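Local atomic coordinates of processed glycerol phosphate lipoteichoic acid synthase 2 (Bacillus subtilis, PDB entry 2W8D), a protein that binds a magnesium ion in a sulfatase-family domain, a member of the alkaline phosphatase clan with a mixed central sheet flanked by helices. Residues A16-P21 with I317-G322; T111-P116 with R402-K407; G214-S219 with A271-K276; G349-P354 with S383-E388. One frame throughout, in Å; residues are numbered along the deposited sequence.

Interaction 1 (A16-P21 with I317-G322)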
loop_
_atom_site.group_PDB
_atom_site.type_symbol
_atom_site.label_atom_id
_atom_site.label_comp_id
_atom_site.label_asym_id
_atom_site.label_seq_id
_atom_site.Cartn_x
_atom_site.Cartn_y
_atom_site.Cartn_z
ATOM N N ALA A 16 19.199 -13.389 8.989
ATOM C CA ALA A 16 20.437 -13.201 8.234
ATOM C C ALA A 16 20.355 -12.049 7.239
ATOM O O ALA A 16 21.333 -11.748 6.563
ATOM C CB ALA A 16 20.839 -14.488 7.518
ATOM N N ASN A 17 19.195 -11.406 7.148
ATOM C CA ASN A 17 18.999 -10.322 6.189
ATOM C C ASN A 17 18.421 -9.066 6.804
ATOM O O ASN A 17 18.415 -8.006 6.182
ATOM C CB ASN A 17 18.132 -10.784 5.015
ATOM C CG ASN A 17 18.909 -11.637 4.037
ATOM O OD1 ASN A 17 18.825 -12.863 4.066
ATOM N ND2 ASN A 17 19.710 -10.995 3.194
ATOM N N TYR A 18 17.956 -9.185 8.034
ATOM C CA TYR A 18 17.321 -8.082 8.697
ATOM C C TYR A 18 18.155 -6.833 8.504
ATOM O O TYR A 18 19.383 -6.845 8.627
ATOM C CB TYR A 18 17.144 -8.408 10.168
ATOM C CG TYR A 18 16.610 -7.287 11.027
ATOM C CD1 TYR A 18 15.286 -6.834 10.899
ATOM C CD2 TYR A 18 17.421 -6.706 12.004
ATOM C CE1 TYR A 18 14.808 -5.805 11.722
ATOM C CE2 TYR A 18 16.964 -5.693 12.819
ATOM C CZ TYR A 18 15.668 -5.239 12.685
ATOM O OH TYR A 18 15.246 -4.233 13.531
ATOM N N ASP A 19 17.469 -5.762 8.151
ATOM C CA ASP A 19 18.104 -4.479 7.962
ATOM C C ASP A 19 17.738 -3.593 9.166
ATOM O O ASP A 19 16.576 -3.198 9.323
ATOM C CB ASP A 19 17.692 -3.880 6.597
ATOM C CG ASP A 19 18.038 -4.813 5.392
ATOM O OD1 ASP A 19 19.129 -5.440 5.360
ATOM O OD2 ASP A 19 17.211 -4.909 4.455
ATOM N N VAL A 20 18.732 -3.315 10.018
ATOM C CA VAL A 20 18.526 -2.625 11.312
ATOM C C VAL A 20 18.042 -1.164 11.145
ATOM O O VAL A 20 18.272 -0.564 10.097
ATOM C CB VAL A 20 19.799 -2.673 12.226
ATOM C CG1 VAL A 20 20.311 -4.088 12.378
ATOM C CG2 VAL A 20 20.885 -1.779 11.681
ATOM N N PRO A 21 17.365 -0.603 12.175
ATOM C CA PRO A 21 16.771 0.744 12.103
ATOM C C PRO A 21 17.756 1.922 12.152
ATOM O O PRO A 21 18.763 1.863 12.847
ATOM C CB PRO A 21 15.862 0.795 13.337
ATOM C CG PRO A 21 15.707 -0.644 13.794
ATOM C CD PRO A 21 16.986 -1.297 13.426
ATOM N N ILE A 317 7.071 1.704 9.250
ATOM C CA ILE A 317 6.111 2.265 10.180
ATOM C C ILE A 317 6.355 1.798 11.586
ATOM O O ILE A 317 6.363 2.598 12.507
ATOM C CB ILE A 317 4.691 1.889 9.776
ATOM C CG1 ILE A 317 4.409 2.416 8.363
ATOM C CG2 ILE A 317 3.670 2.413 10.798
ATOM C CD1 ILE A 317 4.831 3.872 8.156
ATOM N N LEU A 318 6.558 0.498 11.757
ATOM C CA LEU A 318 6.822 -0.062 13.071
ATOM C C LEU A 318 8.071 0.570 13.680
ATOM O O LEU A 318 8.059 0.977 14.834
ATOM C CB LEU A 318 6.949 -1.580 12.981
ATOM C CG LEU A 318 5.913 -2.503 13.624
ATOM C CD1 LEU A 318 4.628 -1.835 14.167
ATOM C CD2 LEU A 318 5.613 -3.664 12.721
ATOM N N HIS A 319 9.121 0.691 12.873
ATOM C CA HIS A 319 10.361 1.337 13.283
ATOM C C HIS A 319 10.140 2.769 13.719
ATOM O O HIS A 319 10.626 3.151 14.777
ATOM C CB HIS A 319 11.463 1.207 12.217
ATOM C CG HIS A 319 12.000 -0.188 12.101
ATOM N ND1 HIS A 319 12.908 -0.569 11.135
ATOM C CD2 HIS A 319 11.725 -1.308 12.820
ATOM C CE1 HIS A 319 13.179 -1.855 11.269
ATOM N NE2 HIS A 319 12.478 -2.326 12.288
ATOM N N LEU A 320 9.372 3.528 12.940
ATOM C CA LEU A 320 9.015 4.899 13.316
ATOM C C LEU A 320 8.345 4.930 14.705
ATOM O O LEU A 320 8.577 5.856 15.489
ATOM C CB LEU A 320 8.119 5.558 12.263
ATOM C CG LEU A 320 8.787 6.180 11.022
ATOM C CD1 LEU A 320 7.766 6.434 9.920
ATOM C CD2 LEU A 320 9.521 7.468 11.347
ATOM N N LEU A 321 7.561 3.897 15.015
ATOM C CA LEU A 321 6.852 3.818 16.302
ATOM C C LEU A 321 7.706 3.258 17.426
ATOM O O LEU A 321 7.246 3.100 18.560
ATOM C CB LEU A 321 5.589 2.969 16.159
ATOM C CG LEU A 321 4.450 3.453 15.269
ATOM C CD1 LEU A 321 3.468 2.304 15.082
ATOM C CD2 LEU A 321 3.755 4.636 15.914
ATOM N N GLY A 322 8.955 2.949 17.121
ATOM C CA GLY A 322 9.854 2.445 18.154
ATOM C C GLY A 322 9.695 0.960 18.414
ATOM O O GLY A 322 10.139 0.475 19.435
#
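Pro21 and His319 mark the closest approach of the two backbones, with 6.5 Å between Pro21 CA and His319 CA. Residues 18-21 form an extended loop that follows helix 6-17. Residues 317-320 are the last turn of helix 313-320. The helix ends in a Schellman motif, in which Gly322 has positive phi and Gly322 N bonds to His319 O at 2.9 Å.

The His319 ring carries the contact. Its CG is anti to the carbonyl carbon (chi1 -71°), and the imidazole projects from the helix toward the loop. Pro21 CG sits over the middle of one ring face, 3.8 Å from the His319 centroid and 10° off the normal. This is a CH-pi contact. Tyr18 reaches in from the opposite direction. Its OH lies 3.6 Å from His319 NE2, oblique to the imidazole, while NE2 is near the plane of the tyrosine ring. Asp19 O stands at the imidazole edge, 4.1 Å from His319 CE1.

Both ring nitrogens have other partners. His319 ND1 is hydrogen-bonded to Asp334 OD2 and NE2 to Thr325 OG1, which fixes the ring rotation. The carboxylate would be expected to polarise the imidazole.

Ile317 and Leu321 face strands 33-39 and 251-257. The contact thus joins the loop after the N-terminal helix 6-17 to a helix lying on the central sheet of an alkaline phosphatase-like alpha/beta fold.

Interaction 2 (T111-P116 with R402-K407)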
loop_
_atom_site.group_PDB
_atom_site.type_symbol
_atom_site.label_atom_id
_atom_site.label_comp_id
_atom_site.label_asym_id
_atom_site.label_seq_id
_atom_site.Cartn_x
_atom_site.Cartn_y
_atom_site.Cartn_z
ATOM N N THR A 111 -2.684 -18.721 10.475
ATOM C CA THR A 111 -2.301 -17.986 11.676
ATOM C C THR A 111 -1.398 -16.802 11.289
ATOM O O THR A 111 -0.364 -16.964 10.635
ATOM C CB THR A 111 -1.603 -18.892 12.727
ATOM O OG1 THR A 111 -2.502 -19.949 13.164
ATOM C CG2 THR A 111 -1.134 -18.058 13.934
ATOM N N LEU A 112 -1.806 -15.601 11.680
ATOM C CA LEU A 112 -1.084 -14.397 11.305
ATOM C C LEU A 112 -0.555 -13.615 12.508
ATOM O O LEU A 112 -1.077 -13.724 13.624
ATOM C CB LEU A 112 -1.975 -13.512 10.426
ATOM C CG LEU A 112 -2.398 -14.106 9.081
ATOM C CD1 LEU A 112 -3.230 -13.101 8.363
ATOM C CD2 LEU A 112 -1.196 -14.512 8.239
ATOM N N GLN A 113 0.493 -12.830 12.271
ATOM C CA GLN A 113 1.068 -11.997 13.319
ATOM C C GLN A 113 1.191 -10.580 12.784
ATOM O O GLN A 113 2.279 -10.043 12.614
ATOM C CB GLN A 113 2.371 -12.607 13.842
ATOM C CG GLN A 113 2.113 -14.045 14.294
ATOM C CD GLN A 113 3.343 -14.860 14.625
ATOM O OE1 GLN A 113 4.396 -14.648 14.062
ATOM N NE2 GLN A 113 3.191 -15.837 15.530
ATOM N N SER A 114 0.038 -9.989 12.505
ATOM C CA SER A 114 -0.058 -8.671 11.881
ATOM C C SER A 114 0.374 -7.495 12.758
ATOM O O SER A 114 0.413 -7.597 13.993
ATOM C CB SER A 114 -1.506 -8.419 11.486
ATOM O OG SER A 114 -1.970 -9.465 10.652
ATOM N N VAL A 115 0.635 -6.374 12.098
ATOM C CA VAL A 115 0.856 -5.088 12.737
ATOM C C VAL A 115 -0.276 -4.686 13.699
ATOM O O VAL A 115 -0.014 -4.444 14.864
ATOM C CB VAL A 115 1.101 -4.001 11.676
ATOM C CG1 VAL A 115 1.452 -2.698 12.340
ATOM C CG2 VAL A 115 2.245 -4.459 10.753
ATOM N N PRO A 116 -1.536 -4.652 13.237
ATOM C CA PRO A 116 -2.531 -4.325 14.271
ATOM C C PRO A 116 -2.471 -5.236 15.485
ATOM O O PRO A 116 -2.771 -4.786 16.587
ATOM C CB PRO A 116 -3.879 -4.479 13.564
ATOM C CG PRO A 116 -3.569 -4.999 12.146
ATOM C CD PRO A 116 -2.126 -4.797 11.889
ATOM N N ARG A 402 1.889 -20.830 12.824
ATOM C CA ARG A 402 1.423 -21.709 13.922
ATOM C C ARG A 402 2.583 -22.181 14.817
ATOM O O ARG A 402 2.376 -22.560 15.974
ATOM C CB ARG A 402 0.699 -22.963 13.394
ATOM C CG ARG A 402 -0.580 -22.696 12.615
ATOM C CD ARG A 402 -1.087 -23.959 12.015
ATOM N NE ARG A 402 -0.290 -24.379 10.858
ATOM C CZ ARG A 402 -0.293 -25.609 10.339
ATOM N NH1 ARG A 402 -1.020 -26.561 10.907
ATOM N NH2 ARG A 402 0.463 -25.897 9.274
ATOM N N PHE A 403 3.791 -22.188 14.264
ATOM C CA PHE A 403 4.951 -22.770 14.935
ATOM C C PHE A 403 6.017 -21.732 15.299
ATOM O O PHE A 403 7.133 -22.095 15.622
ATOM C CB PHE A 403 5.565 -23.863 14.045
ATOM C CG PHE A 403 4.544 -24.842 13.488
ATOM C CD1 PHE A 403 3.822 -25.685 14.344
ATOM C CD2 PHE A 403 4.302 -24.911 12.114
ATOM C CE1 PHE A 403 2.887 -26.552 13.840
ATOM C CE2 PHE A 403 3.363 -25.793 11.603
ATOM C CZ PHE A 403 2.657 -26.607 12.460
ATOM N N TYR A 404 5.677 -20.442 15.229
ATOM C CA TYR A 404 6.610 -19.385 15.581
ATOM C C TYR A 404 6.028 -18.434 16.614
ATOM O O TYR A 404 4.964 -17.859 16.386
ATOM C CB TYR A 404 6.985 -18.581 14.345
ATOM C CG TYR A 404 8.090 -17.620 14.624
ATOM C CD1 TYR A 404 7.847 -16.251 14.712
ATOM C CD2 TYR A 404 9.383 -18.084 14.849
ATOM C CE1 TYR A 404 8.880 -15.361 14.979
ATOM C CE2 TYR A 404 10.424 -17.213 15.127
ATOM C CZ TYR A 404 10.177 -15.854 15.199
ATOM O OH TYR A 404 11.229 -15.001 15.475
ATOM N N GLU A 405 6.733 -18.244 17.730
ATOM C CA GLU A 405 6.326 -17.249 18.728
ATOM C C GLU A 405 7.362 -16.138 18.914
ATOM O O GLU A 405 8.427 -16.379 19.483
ATOM C CB GLU A 405 6.018 -17.893 20.078
ATOM C CG GLU A 405 5.591 -19.364 20.012
ATOM C CD GLU A 405 4.541 -19.713 21.053
ATOM O OE1 GLU A 405 4.808 -20.586 21.918
ATOM O OE2 GLU A 405 3.442 -19.108 21.003
ATOM N N PRO A 406 7.051 -14.917 18.430
ATOM C CA PRO A 406 7.886 -13.741 18.668
ATOM C C PRO A 406 7.702 -13.317 20.113
ATOM O O PRO A 406 6.716 -13.711 20.727
ATOM C CB PRO A 406 7.301 -12.681 17.719
ATOM C CG PRO A 406 6.376 -13.427 16.787
ATOM C CD PRO A 406 5.877 -14.589 17.607
ATOM N N LYS A 407 8.616 -12.503 20.641
ATOM C CA LYS A 407 8.684 -12.288 22.093
ATOM C C LYS A 407 7.548 -11.468 22.695
ATOM O O LYS A 407 7.020 -11.810 23.757
ATOM C CB LYS A 407 10.048 -11.716 22.540
ATOM C CG LYS A 407 10.925 -12.683 23.385
ATOM C CD LYS A 407 10.097 -13.570 24.337
ATOM C CE LYS A 407 9.881 -12.946 25.734
ATOM N NZ LYS A 407 8.804 -13.659 26.467
#
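Gln113 and Tyr404 supply the one hydrogen bond between the segments. Gln113 NE2 donates to Tyr404 O at 2.8 Å, with an N-H...O angle of 162°. The acceptor lies almost in the amide plane of Gln113. Seen from the carbonyl, the donor is tilted 21° out of its plane. The Gln113 chain is extended beyond CG (chi2 170°), which carries the amide across to the other segment.

Van der Waals contacts surround this bond. The Gln113 amide rests against the Pro406 ring, with OE1 3.6 Å from Pro406 CG and NE2 3.6 Å from Pro406 CD. OE1 also meets the edge of the Tyr404 ring in its plane, 3.9 Å from Tyr404 CD1. Further along, Thr111 and Arg402 cross at about a right angle. Here Thr111 OG1 is 3.4 Å from the aliphatic Arg402 CG.

Ionic and polar ties lie just outside. Arg402 NE forms a salt bridge with Asp399, whose other carboxylate oxygen accepts a bond from Thr111 N. Tyr404 OH bonds to Asp327 O, and the Tyr404 side chain packs on helix 6-17.

The loop after helix 380-397 is thereby joined to the residues leading into helix 115-118. A buried amide with its NH2 side committed to a carbonyl gives this joint a directional bond, and the proline and tyrosine beside it would be expected to restrict the amide's movement.

Interaction 3 (G214-S219 with A271-K276)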
loop_
_atom_site.group_PDB
_atom_site.type_symbol
_atom_site.label_atom_id
_atom_site.label_comp_id
_atom_site.label_asym_id
_atom_site.label_seq_id
_atom_site.Cartn_x
_atom_site.Cartn_y
_atom_site.Cartn_z
ATOM N N GLY A 214 -8.709 14.220 -20.225
ATOM C CA GLY A 214 -7.600 14.332 -21.165
ATOM C C GLY A 214 -8.109 14.010 -22.560
ATOM O O GLY A 214 -9.248 13.579 -22.717
ATOM N N ASP A 215 -7.269 14.204 -23.569
ATOM C CA ASP A 215 -7.654 13.939 -24.946
ATOM C C ASP A 215 -6.622 12.994 -25.557
ATOM O O ASP A 215 -5.749 13.437 -26.320
ATOM C CB ASP A 215 -7.731 15.272 -25.715
ATOM C CG ASP A 215 -8.626 15.207 -26.970
ATOM O OD1 ASP A 215 -9.491 14.310 -27.064
ATOM O OD2 ASP A 215 -8.473 16.083 -27.869
ATOM N N PHE A 216 -6.710 11.699 -25.208
ATOM C CA PHE A 216 -5.739 10.692 -25.664
ATOM C C PHE A 216 -6.297 9.546 -26.537
ATOM O O PHE A 216 -5.592 8.579 -26.822
ATOM C CB PHE A 216 -4.952 10.141 -24.464
ATOM C CG PHE A 216 -4.386 11.210 -23.594
ATOM C CD1 PHE A 216 -3.265 11.934 -24.002
ATOM C CD2 PHE A 216 -4.999 11.538 -22.388
ATOM C CE1 PHE A 216 -2.748 12.960 -23.210
ATOM C CE2 PHE A 216 -4.486 12.550 -21.586
ATOM C CZ PHE A 216 -3.362 13.266 -22.001
ATOM N N GLY A 217 -7.553 9.652 -26.955
ATOM C CA GLY A 217 -8.160 8.669 -27.852
ATOM C C GLY A 217 -8.653 7.403 -27.182
ATOM O O GLY A 217 -8.756 6.351 -27.825
ATOM N N ASP A 218 -8.974 7.494 -25.890
ATOM C CA ASP A 218 -9.353 6.328 -25.122
ATOM C C ASP A 218 -9.993 6.824 -23.833
ATOM O O ASP A 218 -9.356 7.501 -23.026
ATOM C CB ASP A 218 -8.115 5.474 -24.857
ATOM C CG ASP A 218 -8.375 4.289 -23.936
ATOM O OD1 ASP A 218 -9.221 4.373 -23.010
ATOM O OD2 ASP A 218 -7.671 3.269 -24.129
ATOM N N SER A 219 -11.264 6.482 -23.665
ATOM C CA SER A 219 -12.098 7.084 -22.665
ATOM C C SER A 219 -11.803 6.543 -21.287
ATOM O O SER A 219 -12.036 7.229 -20.296
ATOM C CB SER A 219 -13.570 6.896 -23.031
ATOM O OG SER A 219 -13.999 5.572 -22.803
ATOM N N ALA A 271 0.956 5.884 -24.350
ATOM C CA ALA A 271 2.098 6.464 -25.059
ATOM C C ALA A 271 1.897 7.953 -25.357
ATOM O O ALA A 271 2.852 8.726 -25.306
ATOM C CB ALA A 271 2.391 5.700 -26.364
ATOM N N LYS A 272 0.672 8.348 -25.707
ATOM C CA LYS A 272 0.355 9.777 -25.824
ATOM C C LYS A 272 0.431 10.485 -24.480
ATOM O O LYS A 272 0.964 11.591 -24.401
ATOM C CB LYS A 272 -1.006 10.011 -26.469
ATOM C CG LYS A 272 -1.098 9.540 -27.914
ATOM C CD LYS A 272 -2.468 9.935 -28.434
ATOM C CE LYS A 272 -3.074 8.867 -29.314
ATOM N NZ LYS A 272 -2.482 8.905 -30.650
ATOM N N VAL A 273 -0.067 9.847 -23.426
ATOM C CA VAL A 273 -0.027 10.456 -22.086
ATOM C C VAL A 273 1.432 10.820 -21.776
ATOM O O VAL A 273 1.734 11.959 -21.354
ATOM C CB VAL A 273 -0.636 9.513 -20.982
ATOM C CG1 VAL A 273 -0.189 9.899 -19.583
ATOM C CG2 VAL A 273 -2.160 9.477 -21.059
ATOM N N LEU A 274 2.329 9.874 -22.059
ATOM C CA LEU A 274 3.755 10.032 -21.791
ATOM C C LEU A 274 4.548 10.783 -22.877
ATOM O O LEU A 274 5.729 11.036 -22.706
ATOM C CB LEU A 274 4.401 8.661 -21.484
ATOM C CG LEU A 274 3.818 8.050 -20.200
ATOM C CD1 LEU A 274 4.545 6.785 -19.782
ATOM C CD2 LEU A 274 3.806 9.049 -19.026
ATOM N N GLY A 275 3.917 11.159 -23.981
ATOM C CA GLY A 275 4.670 11.742 -25.076
ATOM C C GLY A 275 5.727 10.754 -25.569
ATOM O O GLY A 275 6.903 11.093 -25.678
ATOM N N LYS A 276 5.320 9.512 -25.826
ATOM C CA LYS A 276 6.219 8.481 -26.376
ATOM C C LYS A 276 5.602 7.877 -27.636
ATOM O O LYS A 276 4.371 7.914 -27.823
ATOM C CB LYS A 276 6.432 7.349 -25.348
ATOM C CG LYS A 276 7.548 7.573 -24.371
ATOM C CD LYS A 276 7.780 6.342 -23.546
ATOM C CE LYS A 276 7.957 6.676 -22.049
ATOM N NZ LYS A 276 8.687 7.972 -21.776
#
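Lys272, which lies against Phe216, accepts a hydrogen bond on its backbone O from Gly275 N at 3.0 Å. The bond belongs to the Schellman motif that ends helix 267-273, with Gly275 at positive phi. On the other segment, Phe216 N is bonded to Asp222 OD1, so the loop is held to the start of helix 219-244.

The Phe216 side chain meets the last turn of helix 267-273. Val273 CG2 stands over the middle of one ring face, 3.7 Å from the Phe216 centroid and 9° off the normal. This is a CH-pi contact. The valine has CG1 anti to its backbone N (chi1 161°), which leaves CG2 as the methyl that meets the ring. Phe216 CE1 also comes within 3.9 Å of Val273 CA, so the ring reaches the helix backbone as well.

In this family the helices flank a central sheet, and here a loop from strand 189-194 to helix 219-244 is fastened to a second helix, away from the centre of the chain. Asp218 is the N-cap of helix 219-244. Its OD1 caps Val221 N, and its OD2 bonds to His266 ND1 just ahead of the other helix.

Lys272 passes alongside Phe216 in the opposite direction. Its CB lies 3.9 Å from Phe216 CD1, in an oblique position. The chain then bends at chi3 and chi4, and CE comes 3.6 Å from Phe216 O. Phe225 of helix 219-244 meets the Phe216 ring with the planes about 50° apart, and it touches Val273 too.

Interaction 4 (G349-P354 with S383-E388)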
loop_
_atom_site.group_PDB
_atom_site.type_symbol
_atom_site.label_atom_id
_atom_site.label_comp_id
_atom_site.label_asym_id
_atom_site.label_seq_id
_atom_site.Cartn_x
_atom_site.Cartn_y
_atom_site.Cartn_z
ATOM N N GLY A 349 7.695 -12.768 -10.319
ATOM C CA GLY A 349 9.104 -13.155 -10.472
ATOM C C GLY A 349 9.941 -12.149 -11.268
ATOM O O GLY A 349 11.153 -12.173 -11.172
ATOM N N ASP A 350 9.308 -11.290 -12.083
ATOM C CA ASP A 350 9.968 -10.102 -12.589
ATOM C C ASP A 350 10.479 -9.311 -11.383
ATOM O O ASP A 350 10.137 -9.599 -10.216
ATOM C CB ASP A 350 8.995 -9.234 -13.414
ATOM C CG ASP A 350 8.505 -9.956 -14.692
ATOM O OD1 ASP A 350 9.019 -11.054 -15.027
ATOM O OD2 ASP A 350 7.595 -9.444 -15.368
ATOM N N PHE A 351 11.340 -8.353 -11.654
ATOM C CA PHE A 351 11.817 -7.485 -10.599
ATOM C C PHE A 351 12.353 -6.193 -11.122
ATOM O O PHE A 351 12.561 -6.046 -12.319
ATOM C CB PHE A 351 12.824 -8.184 -9.663
ATOM C CG PHE A 351 14.197 -8.403 -10.246
ATOM C CD1 PHE A 351 15.168 -7.408 -10.173
ATOM C CD2 PHE A 351 14.565 -9.655 -10.757
ATOM C CE1 PHE A 351 16.474 -7.629 -10.672
ATOM C CE2 PHE A 351 15.857 -9.886 -11.250
ATOM C CZ PHE A 351 16.806 -8.878 -11.206
ATOM N N ILE A 352 12.551 -5.242 -10.213
ATOM C CA ILE A 352 13.180 -3.993 -10.571
ATOM C C ILE A 352 14.143 -3.605 -9.480
ATOM O O ILE A 352 13.894 -3.858 -8.307
ATOM C CB ILE A 352 12.170 -2.888 -10.862
ATOM C CG1 ILE A 352 12.896 -1.637 -11.374
ATOM C CG2 ILE A 352 11.340 -2.524 -9.596
ATOM C CD1 ILE A 352 12.006 -0.700 -12.113
ATOM N N SER A 353 15.266 -3.020 -9.885
ATOM C CA SER A 353 16.261 -2.492 -8.964
ATOM C C SER A 353 16.941 -1.278 -9.616
ATOM O O SER A 353 16.738 -1.027 -10.797
ATOM C CB SER A 353 17.294 -3.571 -8.669
ATOM O OG SER A 353 18.275 -3.572 -9.672
ATOM N N PRO A 354 17.769 -0.535 -8.855
ATOM C CA PRO A 354 18.416 0.610 -9.496
ATOM C C PRO A 354 19.239 0.183 -10.703
ATOM O O PRO A 354 19.343 0.930 -11.659
ATOM C CB PRO A 354 19.320 1.178 -8.387
ATOM C CG PRO A 354 18.645 0.767 -7.112
ATOM C CD PRO A 354 17.997 -0.557 -7.398
ATOM N N SER A 383 18.715 -14.155 -8.012
ATOM C CA SER A 383 18.713 -15.112 -6.890
ATOM C C SER A 383 18.154 -14.532 -5.595
ATOM O O SER A 383 17.481 -15.234 -4.870
ATOM C CB SER A 383 20.118 -15.669 -6.603
ATOM O OG SER A 383 20.679 -16.245 -7.780
ATOM N N LEU A 384 18.479 -13.271 -5.302
ATOM C CA LEU A 384 17.971 -12.610 -4.111
ATOM C C LEU A 384 16.444 -12.546 -4.185
ATOM O O LEU A 384 15.762 -12.813 -3.187
ATOM C CB LEU A 384 18.583 -11.200 -3.915
ATOM C CG LEU A 384 20.035 -11.082 -3.400
ATOM C CD1 LEU A 384 20.516 -9.663 -3.470
ATOM C CD2 LEU A 384 20.197 -11.571 -1.967
ATOM N N VAL A 385 15.928 -12.228 -5.371
ATOM C CA VAL A 385 14.480 -12.153 -5.627
ATOM C C VAL A 385 13.787 -13.507 -5.400
ATOM O O VAL A 385 12.825 -13.579 -4.637
ATOM C CB VAL A 385 14.154 -11.591 -7.047
ATOM C CG1 VAL A 385 12.631 -11.764 -7.428
ATOM C CG2 VAL A 385 14.588 -10.120 -7.163
ATOM N N LYS A 386 14.310 -14.568 -6.029
ATOM C CA LYS A 386 13.741 -15.904 -5.926
ATOM C C LYS A 386 13.626 -16.311 -4.473
ATOM O O LYS A 386 12.538 -16.705 -4.044
ATOM C CB LYS A 386 14.550 -16.937 -6.740
ATOM C CG LYS A 386 14.330 -16.783 -8.267
ATOM C CD LYS A 386 15.100 -17.811 -9.115
ATOM C CE LYS A 386 16.630 -17.786 -8.831
ATOM N NZ LYS A 386 17.495 -18.395 -9.889
ATOM N N LYS A 387 14.739 -16.194 -3.740
ATOM C CA LYS A 387 14.810 -16.470 -2.314
ATOM C C LYS A 387 13.830 -15.618 -1.481
ATOM O O LYS A 387 13.137 -16.156 -0.608
ATOM C CB LYS A 387 16.235 -16.284 -1.795
ATOM C CG LYS A 387 17.022 -17.567 -1.671
ATOM C CD LYS A 387 18.501 -17.277 -1.763
ATOM C CE LYS A 387 19.308 -18.558 -1.947
ATOM N NZ LYS A 387 20.333 -18.340 -2.998
ATOM N N GLU A 388 13.749 -14.311 -1.754
ATOM C CA GLU A 388 12.826 -13.448 -1.019
ATOM C C GLU A 388 11.400 -13.967 -1.187
ATOM O O GLU A 388 10.683 -14.136 -0.213
ATOM C CB GLU A 388 12.964 -11.954 -1.420
ATOM C CG GLU A 388 12.000 -11.008 -0.654
ATOM C CD GLU A 388 12.349 -9.503 -0.703
ATOM O OE1 GLU A 388 13.553 -9.142 -0.796
ATOM O OE2 GLU A 388 11.393 -8.678 -0.594
#
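Phe351 presents one face of its ring to Val385 CG2. The methyl is not over the ring centre. It sits at the root of the side chain, 3.6 Å from both Phe351 CG and Phe351 CB. It is also 3.6 Å from Phe351 CD2, but 4.1 Å from Phe351 CD1. The two side chains meet at an oblique angle. Tyr356 and Lys358 of the neighbouring strand also touch Phe351, as do Glu381 and Asp382 of the helix.

Phe351 CG lies between the backbone N and the carbonyl carbon (chi1 74°), which leaves CB and the near part of the ring against Val385. Val385 uses both of its branches. While CG2 lies over the CG-CD2 side of the ring, CG1 lies beside the backbone, 4.0 Å from Gly349 O and 4.3 Å from Asp350 O. The nearest alpha carbons are Gly349 CA and Lys386 CA, 7.1 Å apart.

Polar bonds lie around this apolar touch. Asp350 OD1 accepts a bond from Ser360 N. Ser353 OG bonds to Glu381 OE1, a polar link from the residues just after strand 351-352 to helix 380-397. Further along the helix, Glu388 OE2 makes a salt bridge with Arg341 and a hydrogen bond with Tyr96.

Strand 351-352 pairs with strands 344-345 and 356-359 in a five-stranded antiparallel meander. CB of Phe351 points to the helix and that of Ile352 away from it. A helix packed on a small antiparallel sheet, as here, is consistent with the C-terminal part of sulfatase-like folds.

In the fold
Interactions 1 and 2 are neighbours, with centres about 17 Å apart. They touch through Leu318 CD1 and Val115 CG1, at 3.8 Å. Both bring segments from near the chain's two ends against the part of the fold that holds the central sheet. Helix 6-17 serves both: it leads into the loop of interaction 1 and touches Tyr404 of interaction 2. Interaction 2 is mostly buried and has the one direct hydrogen bond. Interactions 1, 3 and 4 are partly buried and rest on apolar groups over ring faces. In interaction 1 that ring is a polar imidazole. Interaction 3 is remote, on the opposite side of the chain's centre from 1 and 2. Helix 380-397 supplies interaction 4 and precedes the loop of interaction 2.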